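Local coordinates for protein PnpC (Pseudomonas putida, PDB 3N9T) that probably catalyses, as a hydroxyquinol 1,2-dioxygenase of the intradiol family, the ferric iron-dependent ring opening of hydroxyquinol by molecular oxygen, at residues Gly134-Val139 / Ala147-Trp152; Ile196-Pro201 / Arg211-Pro216. All coordinates share one frame; numbering follows the deposited sequence.

Contact 1 (134-139 with 147-152) is wholly buried and purely apolar: methyl groups of strand 129-138 meet those of strand 148-152 and of the residue that leads into it, with no hydrogen bond between the segments. Contact 2 (196-201 with 211-216) is partly buried, running from an exposed loop inward to an arginine beside the iron, and it adds a backbone hydrogen bond to its apolar packing. The two lie on opposite sides of the chain's centre, their own centres about 30 Å apart, yet both reach one sheet, in which strands 148-152 and 214-224 are neighbours. Contact 1 thus belongs to the inside of the beta framework, contact 2 to the margin where that framework meets the helices.

Contact 1 of 2, residues Gly134-Val139 / Ala147-Trp152; sequences GRVLDV and AVLDVW
Val136 faces the segment 147-152 with both of its methyl groups, each meeting a different residue. CG1 lies 4.1 Å from Ala147 CB, and CG2 lies 4.0 Å from Leu149 CD2. The valine therefore spans the two residues whose side chains point back at it, while Val148 between them turns away. With chi1 at 180°, CG1 is anti to the backbone nitrogen and CG2 falls beside that nitrogen, and this rotation gives each neighbour one branch. Leu149 does not meet the valine head-on: the two side chains run alongside one another, pointing opposite ways, and the CD2 branch of the leucine makes the touch. The packing is light, with 104 Å² buried in all. No hydrogen bond joins the segments, and their nearest CA atoms, those of Val136 and Ala147, are 7.3 Å apart, so the strands meet through side chains without pairing edge to edge.

Backbone hydrogen bonds tie Val136 instead to Val144 and Gly182, and Arg135 to Tyr283 and Phe285. Leu149 rests also on Phe221 and Ile223, and its side chain is about 10 Å from that of His220, an iron ligand; Trp152, farther along its strand, stacks on His220. Such apolar packing between strands of different pairing partners is consistent with the beta-sandwich core of the intradiol dioxygenases. Strand 129-138 runs between 183-189, antiparallel to it, and 278-287, parallel to it, whereas strand 148-152 lies between 173-177 and 214-224, antiparallel to both.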
ATOM      1  N   GLY A 134      36.188  -0.978 -21.704  1.00 14.20           N
ATOM      2  CA  GLY A 134      36.679  -0.202 -20.553  1.00 15.45           C
ATOM      3  C   GLY A 134      37.465  -1.111 -19.614  1.00 14.12           C
ATOM      4  O   GLY A 134      38.119  -2.050 -20.058  1.00 14.85           O
ATOM      5  N   ARG A 135      37.454  -0.774 -18.339  1.00 14.47           N
ATOM      6  CA  ARG A 135      38.229  -1.506 -17.346  1.00 14.94           C
ATOM      7  C   ARG A 135      37.405  -1.717 -16.116  1.00 14.64           C
ATOM      8  O   ARG A 135      36.392  -1.053 -15.919  1.00 15.63           O
ATOM      9  CB  ARG A 135      39.514  -0.733 -17.015  1.00 15.38           C
ATOM     10  CG  ARG A 135      40.401  -0.356 -18.319  1.00 19.19           C
ATOM     11  CD  ARG A 135      41.587   0.586 -17.970  1.00 24.46           C
ATOM     12  NE  ARG A 135      42.629  -0.241 -17.392  1.00 28.66           N
ATOM     13  CZ  ARG A 135      43.609   0.173 -16.574  1.00 32.72           C
ATOM     14  NH1 ARG A 135      43.688   1.455 -16.165  1.00 25.24           N
ATOM     15  NH2 ARG A 135      44.505  -0.744 -16.153  1.00 28.92           N
ATOM     16  N   VAL A 136      37.795  -2.713 -15.327  1.00 15.77           N
ATOM     17  CA  VAL A 136      37.285  -2.841 -13.976  1.00 14.96           C
ATOM     18  C   VAL A 136      38.474  -2.577 -13.041  1.00 16.71           C
ATOM     19  O   VAL A 136      39.500  -3.220 -13.157  1.00 15.80           O
ATOM     20  CB  VAL A 136      36.701  -4.214 -13.756  1.00 16.86           C
ATOM     21  CG1 VAL A 136      36.157  -4.331 -12.264  1.00 16.25           C
ATOM     22  CG2 VAL A 136      35.554  -4.483 -14.798  1.00 13.09           C
ATOM     23  N   LEU A 137      38.320  -1.600 -12.142  1.00 16.90           N
ATOM     24  CA  LEU A 137      39.424  -1.160 -11.322  1.00 19.55           C
ATOM     25  C   LEU A 137      39.007  -1.241  -9.855  1.00 21.61           C
ATOM     26  O   LEU A 137      37.785  -1.387  -9.563  1.00 21.92           O
ATOM     27  CB  LEU A 137      39.696   0.312 -11.686  1.00 18.41           C
ATOM     28  CG  LEU A 137      40.127   0.601 -13.131  1.00 18.30           C
ATOM     29  CD1 LEU A 137      40.378   2.102 -13.276  1.00 23.65           C
ATOM     30  CD2 LEU A 137      41.363  -0.228 -13.496  1.00 17.61           C
ATOM     31  N   ASP A 138      40.001  -1.185  -8.951  1.00 21.26           N
ATOM     32  CA  ASP A 138      39.724  -0.990  -7.539  1.00 22.30           C
ATOM     33  C   ASP A 138      39.738   0.490  -7.276  1.00 23.81           C
ATOM     34  O   ASP A 138      40.017   1.317  -8.183  1.00 22.94           O
ATOM     35  CB  ASP A 138      40.718  -1.729  -6.574  1.00 21.70           C
ATOM     36  CG  ASP A 138      42.185  -1.308  -6.753  1.00 21.43           C
ATOM     37  OD1 ASP A 138      42.441  -0.206  -7.219  1.00 22.50           O
ATOM     38  OD2 ASP A 138      43.111  -2.098  -6.445  1.00 22.83           O
ATOM     39  N   VAL A 139      39.443   0.832  -6.020  1.00 23.69           N
ATOM     40  CA  VAL A 139      39.388   2.216  -5.592  1.00 25.26           C
ATOM     41  C   VAL A 139      40.776   2.894  -5.666  1.00 26.07           C
ATOM     42  O   VAL A 139      40.852   4.103  -5.801  1.00 24.57           O
ATOM     43  CB  VAL A 139      38.744   2.267  -4.180  1.00 26.44           C
ATOM     44  CG1 VAL A 139      39.341   3.353  -3.352  1.00 28.60           C
ATOM     45  CG2 VAL A 139      37.173   2.323  -4.308  1.00 26.19           C
ATOM     46  N   ALA A 147      37.541 -10.276 -13.175  1.00 17.60           N
ATOM     47  CA  ALA A 147      36.155  -9.928 -12.859  1.00 17.09           C
ATOM     48  C   ALA A 147      35.201 -10.483 -13.911  1.00 17.30           C
ATOM     49  O   ALA A 147      35.527 -10.565 -15.094  1.00 15.70           O
ATOM     50  CB  ALA A 147      36.043  -8.427 -12.790  1.00 16.84           C
ATOM     51  N   VAL A 148      34.002 -10.856 -13.488  1.00 16.92           N
ATOM     52  CA  VAL A 148      32.996 -11.357 -14.367  1.00 17.55           C
ATOM     53  C   VAL A 148      31.895 -10.252 -14.519  1.00 16.80           C
ATOM     54  O   VAL A 148      31.405  -9.771 -13.519  1.00 15.58           O
ATOM     55  CB  VAL A 148      32.363 -12.713 -13.797  1.00 19.00           C
ATOM     56  CG1 VAL A 148      31.249 -13.068 -14.576  1.00 22.87           C
ATOM     57  CG2 VAL A 148      33.305 -13.879 -13.990  1.00 22.56           C
ATOM     58  N   LEU A 149      31.594  -9.824 -15.756  1.00 14.91           N
ATOM     59  CA  LEU A 149      30.601  -8.787 -16.051  1.00 13.31           C
ATOM     60  C   LEU A 149      29.452  -9.488 -16.742  1.00 14.75           C
ATOM     61  O   LEU A 149      29.604  -9.891 -17.915  1.00 14.44           O
ATOM     62  CB  LEU A 149      31.163  -7.724 -17.030  1.00 13.29           C
ATOM     63  CG  LEU A 149      32.384  -6.967 -16.486  1.00 12.89           C
ATOM     64  CD1 LEU A 149      33.723  -7.720 -16.832  1.00 15.18           C
ATOM     65  CD2 LEU A 149      32.434  -5.576 -17.017  1.00 14.96           C
ATOM     66  N   ASP A 150      28.321  -9.639 -16.034  1.00 15.42           N
ATOM     67  CA  ASP A 150      27.092 -10.183 -16.657  1.00 16.06           C
ATOM     68  C   ASP A 150      26.370  -9.001 -17.205  1.00 15.20           C
ATOM     69  O   ASP A 150      26.076  -8.056 -16.437  1.00 15.06           O
ATOM     70  CB  ASP A 150      26.176 -10.831 -15.598  1.00 16.02           C
ATOM     71  CG  ASP A 150      26.723 -12.190 -15.100  1.00 20.61           C
ATOM     72  OD1 ASP A 150      27.064 -13.027 -15.943  1.00 24.70           O
ATOM     73  OD2 ASP A 150      26.831 -12.369 -13.873  1.00 19.30           O
ATOM     74  N   VAL A 151      26.047  -9.031 -18.497  1.00 15.69           N
ATOM     75  CA  VAL A 151      25.417  -7.839 -19.118  1.00 14.81           C
ATOM     76  C   VAL A 151      24.174  -8.261 -19.854  1.00 15.54           C
ATOM     77  O   VAL A 151      24.117  -9.365 -20.373  1.00 12.95           O
ATOM     78  CB  VAL A 151      26.369  -7.092 -20.092  1.00 16.89           C
ATOM     79  CG1 VAL A 151      27.589  -6.685 -19.320  1.00 16.09           C
ATOM     80  CG2 VAL A 151      26.813  -8.015 -21.285  1.00 16.72           C
ATOM     81  N   TRP A 152      23.193  -7.359 -19.926  1.00 14.49           N
ATOM     82  CA  TRP A 152      21.968  -7.632 -20.678  1.00 14.16           C
ATOM     83  C   TRP A 152      21.329  -6.268 -21.094  1.00 15.14           C
ATOM     84  O   TRP A 152      21.519  -5.209 -20.433  1.00 13.75           O
ATOM     85  CB  TRP A 152      21.033  -8.586 -19.876  1.00 12.00           C
ATOM     86  CG  TRP A 152      20.411  -8.060 -18.581  1.00 15.78           C
ATOM     87  CD1 TRP A 152      19.100  -7.601 -18.393  1.00 18.86           C
ATOM     88  CD2 TRP A 152      21.076  -7.914 -17.287  1.00 15.55           C
ATOM     89  NE1 TRP A 152      18.932  -7.224 -17.035  1.00 19.41           N
ATOM     90  CE2 TRP A 152      20.113  -7.416 -16.359  1.00 17.98           C
ATOM     91  CE3 TRP A 152      22.389  -8.198 -16.828  1.00 15.05           C
ATOM     92  CZ2 TRP A 152      20.440  -7.108 -15.004  1.00 20.39           C
ATOM     93  CZ3 TRP A 152      22.715  -7.921 -15.502  1.00 19.23           C
ATOM     94  CH2 TRP A 152      21.733  -7.351 -14.600  1.00 19.63           C
TER

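Contact 2 of 2, residues Ile196-Pro201 / Arg211-Pro216; sequences IPTDGP and RHAWRP
Ala213 and Ile196 bury the most surface here, and they are joined through both backbone and side chain. Ile196 N donates to Ala213 O at 2.7 Å, a short bond with an angle of 161° at the hydrogen. The CG1 branch of Ile196 passes 3.5 Å from the same Ala213 O and lies 3.8 Å from Ala213 CB. Its chi1 of 66° sets CG1 between the backbone nitrogen and the carbonyl carbon, which leaves CG2 beside the nitrogen and facing Arg215. There the isoleucine's CG2 lies against the aliphatic chain of Arg215, 3.8 Å from its CG.

The bond carries on the antiparallel pairing of strands 194-195 and 214-224, in which Arg215 bonds through its backbone to Tyr194, just where the first strand gives way to the loop before helix 201-209; these strands bring Tyr194 and His218, both iron ligands, to the metal. The side chain of Arg215, bent at chi2 and chi3, reaches to about 4 Å from the iron and about 3 Å from a bound citrate, probably from the crystallisation liquor, while its NH2 forms a salt bridge with Asp246. Replacing Ile196 by alanine is likely to open a gap over Ala213 CB and leave the aliphatic part of Arg215 less firmly placed. Within 211-216, Trp214 N donates to His212 ND1 at 2.8 Å, tilted 17° from the imidazole plane. Helix 74-81 covers Ile196 through Leu77 and Thr81.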
ATOM      1  N   ILE A 196       7.784   1.096 -19.967  1.00 18.88           N
ATOM      2  CA  ILE A 196       7.389   0.076 -19.009  1.00 19.06           C
ATOM      3  C   ILE A 196       5.914  -0.308 -19.248  1.00 18.98           C
ATOM      4  O   ILE A 196       5.179   0.462 -19.874  1.00 18.82           O
ATOM      5  CB  ILE A 196       7.585   0.571 -17.581  1.00 18.66           C
ATOM      6  CG1 ILE A 196       6.614   1.735 -17.320  1.00 20.34           C
ATOM      7  CG2 ILE A 196       9.062   1.016 -17.301  1.00 17.73           C
ATOM      8  CD1 ILE A 196       6.301   1.836 -15.780  1.00 23.72           C
ATOM      9  N   PRO A 197       5.450  -1.432 -18.672  1.00 19.44           N
ATOM     10  CA  PRO A 197       4.031  -1.817 -18.940  1.00 20.27           C
ATOM     11  C   PRO A 197       3.020  -0.784 -18.429  1.00 20.22           C
ATOM     12  O   PRO A 197       3.103  -0.293 -17.287  1.00 18.48           O
ATOM     13  CB  PRO A 197       3.876  -3.152 -18.189  1.00 20.32           C
ATOM     14  CG  PRO A 197       5.304  -3.623 -17.864  1.00 18.63           C
ATOM     15  CD  PRO A 197       6.173  -2.427 -17.850  1.00 19.71           C
ATOM     16  N   THR A 198       2.062  -0.418 -19.261  1.00 20.73           N
ATOM     17  CA  THR A 198       1.112   0.581 -18.818  1.00 21.09           C
ATOM     18  C   THR A 198      -0.318   0.054 -18.890  1.00 21.77           C
ATOM     19  O   THR A 198      -1.246   0.810 -18.831  1.00 22.73           O
ATOM     20  CB  THR A 198       1.225   1.816 -19.704  1.00 22.55           C
ATOM     21  OG1 THR A 198       1.124   1.379 -21.061  1.00 22.33           O
ATOM     22  CG2 THR A 198       2.578   2.449 -19.561  1.00 20.11           C
ATOM     23  N   ASP A 199      -0.496  -1.240 -19.048  1.00 23.03           N
ATOM     24  CA  ASP A 199      -1.843  -1.791 -19.222  1.00 22.57           C
ATOM     25  C   ASP A 199      -2.467  -2.192 -17.894  1.00 22.86           C
ATOM     26  O   ASP A 199      -3.496  -2.899 -17.862  1.00 22.50           O
ATOM     27  CB  ASP A 199      -1.787  -3.006 -20.143  1.00 23.57           C
ATOM     28  CG  ASP A 199      -0.890  -4.073 -19.636  1.00 27.12           C
ATOM     29  OD1 ASP A 199       0.091  -3.809 -18.876  1.00 31.14           O
ATOM     30  OD2 ASP A 199      -1.151  -5.225 -20.030  1.00 30.35           O
ATOM     31  N   GLY A 200      -1.858  -1.756 -16.795  1.00 20.34           N
ATOM     32  CA  GLY A 200      -2.392  -2.063 -15.481  1.00 18.84           C
ATOM     33  C   GLY A 200      -2.659  -0.781 -14.712  1.00 17.25           C
ATOM     34  O   GLY A 200      -2.600   0.322 -15.273  1.00 16.36           O
ATOM     35  N   PRO A 201      -2.908  -0.915 -13.402  1.00 17.85           N
ATOM     36  CA  PRO A 201      -3.073   0.287 -12.543  1.00 15.80           C
ATOM     37  C   PRO A 201      -1.908   1.260 -12.576  1.00 15.91           C
ATOM     38  O   PRO A 201      -2.138   2.479 -12.523  1.00 16.02           O
ATOM     39  CB  PRO A 201      -3.284  -0.286 -11.134  1.00 16.06           C
ATOM     40  CG  PRO A 201      -3.666  -1.768 -11.368  1.00 18.12           C
ATOM     41  CD  PRO A 201      -3.173  -2.200 -12.696  1.00 15.63           C
ATOM     42  N   ARG A 211       2.507  11.551 -16.690  1.00 18.43           N
ATOM     43  CA  ARG A 211       3.895  11.057 -16.723  1.00 17.40           C
ATOM     44  C   ARG A 211       3.985  10.133 -17.886  1.00 18.15           C
ATOM     45  O   ARG A 211       3.072   9.367 -18.121  1.00 17.63           O
ATOM     46  CB  ARG A 211       4.223  10.261 -15.441  1.00 15.75           C
ATOM     47  CG  ARG A 211       4.599  11.208 -14.300  1.00 18.91           C
ATOM     48  CD  ARG A 211       4.793  10.476 -12.959  1.00 12.95           C
ATOM     49  NE  ARG A 211       5.839   9.478 -13.144  1.00 12.58           N
ATOM     50  CZ  ARG A 211       6.243   8.652 -12.217  1.00 13.37           C
ATOM     51  NH1 ARG A 211       5.676   8.717 -11.012  1.00 12.71           N
ATOM     52  NH2 ARG A 211       7.174   7.734 -12.514  1.00 17.27           N
ATOM     53  N   HIS A 212       5.103  10.147 -18.564  1.00 16.95           N
ATOM     54  CA  HIS A 212       5.327   9.161 -19.605  1.00 18.45           C
ATOM     55  C   HIS A 212       5.824   7.804 -18.977  1.00 18.49           C
ATOM     56  O   HIS A 212       6.183   7.766 -17.797  1.00 18.07           O
ATOM     57  CB  HIS A 212       6.316   9.744 -20.639  1.00 17.04           C
ATOM     58  CG  HIS A 212       7.732   9.837 -20.151  1.00 17.89           C
ATOM     59  ND1 HIS A 212       8.449   8.732 -19.753  1.00 17.40           N
ATOM     60  CD2 HIS A 212       8.567  10.898 -20.016  1.00 16.81           C
ATOM     61  CE1 HIS A 212       9.655   9.112 -19.362  1.00 19.35           C
ATOM     62  NE2 HIS A 212       9.759  10.417 -19.534  1.00 20.10           N
ATOM     63  N   ALA A 213       5.825   6.732 -19.756  1.00 17.33           N
ATOM     64  CA  ALA A 213       6.239   5.428 -19.272  1.00 17.99           C
ATOM     65  C   ALA A 213       7.620   4.994 -19.782  1.00 18.02           C
ATOM     66  O   ALA A 213       7.912   3.789 -19.789  1.00 19.78           O
ATOM     67  CB  ALA A 213       5.139   4.365 -19.621  1.00 16.59           C
ATOM     68  N   TRP A 214       8.475   5.932 -20.221  1.00 18.12           N
ATOM     69  CA  TRP A 214       9.745   5.522 -20.862  1.00 18.84           C
ATOM     70  C   TRP A 214      10.900   5.375 -19.901  1.00 18.67           C
ATOM     71  O   TRP A 214      11.120   6.217 -19.008  1.00 18.36           O
ATOM     72  CB  TRP A 214      10.190   6.450 -22.000  1.00 19.05           C
ATOM     73  CG  TRP A 214       9.284   6.436 -23.178  1.00 20.18           C
ATOM     74  CD1 TRP A 214       8.162   7.183 -23.340  1.00 24.59           C
ATOM     75  CD2 TRP A 214       9.394   5.623 -24.344  1.00 23.12           C
ATOM     76  NE1 TRP A 214       7.563   6.890 -24.540  1.00 26.27           N
ATOM     77  CE2 TRP A 214       8.303   5.945 -25.185  1.00 25.40           C
ATOM     78  CE3 TRP A 214      10.339   4.692 -24.800  1.00 25.05           C
ATOM     79  CZ2 TRP A 214       8.131   5.374 -26.438  1.00 26.19           C
ATOM     80  CZ3 TRP A 214      10.153   4.117 -26.035  1.00 23.89           C
ATOM     81  CH2 TRP A 214       9.033   4.417 -26.822  1.00 25.55           C
ATOM     82  N   ARG A 215      11.702   4.356 -20.164  1.00 17.68           N
ATOM     83  CA  ARG A 215      13.081   4.359 -19.693  1.00 17.26           C
ATOM     84  C   ARG A 215      14.093   4.844 -20.731  1.00 16.08           C
ATOM     85  O   ARG A 215      14.006   4.450 -21.894  1.00 15.79           O
ATOM     86  CB  ARG A 215      13.459   2.993 -19.253  1.00 17.34           C
ATOM     87  CG  ARG A 215      12.418   2.486 -18.236  1.00 20.79           C
ATOM     88  CD  ARG A 215      13.072   1.805 -17.085  1.00 21.58           C
ATOM     89  NE  ARG A 215      14.100   2.620 -16.462  1.00 18.55           N
ATOM     90  CZ  ARG A 215      15.154   2.095 -15.871  1.00 21.00           C
ATOM     91  NH1 ARG A 215      15.275   0.784 -15.813  1.00 21.48           N
ATOM     92  NH2 ARG A 215      16.072   2.859 -15.314  1.00 17.00           N
ATOM     93  N   PRO A 216      15.053   5.679 -20.310  1.00 15.09           N
ATOM     94  CA  PRO A 216      16.181   5.935 -21.221  1.00 15.39           C
ATOM     95  C   PRO A 216      16.954   4.665 -21.557  1.00 15.77           C
ATOM     96  O   PRO A 216      17.028   3.748 -20.741  1.00 14.58           O
ATOM     97  CB  PRO A 216      17.101   6.868 -20.431  1.00 14.63           C
ATOM     98  CG  PRO A 216      16.692   6.696 -18.992  1.00 13.34           C
ATOM     99  CD  PRO A 216      15.287   6.204 -18.942  1.00 14.36           C
TER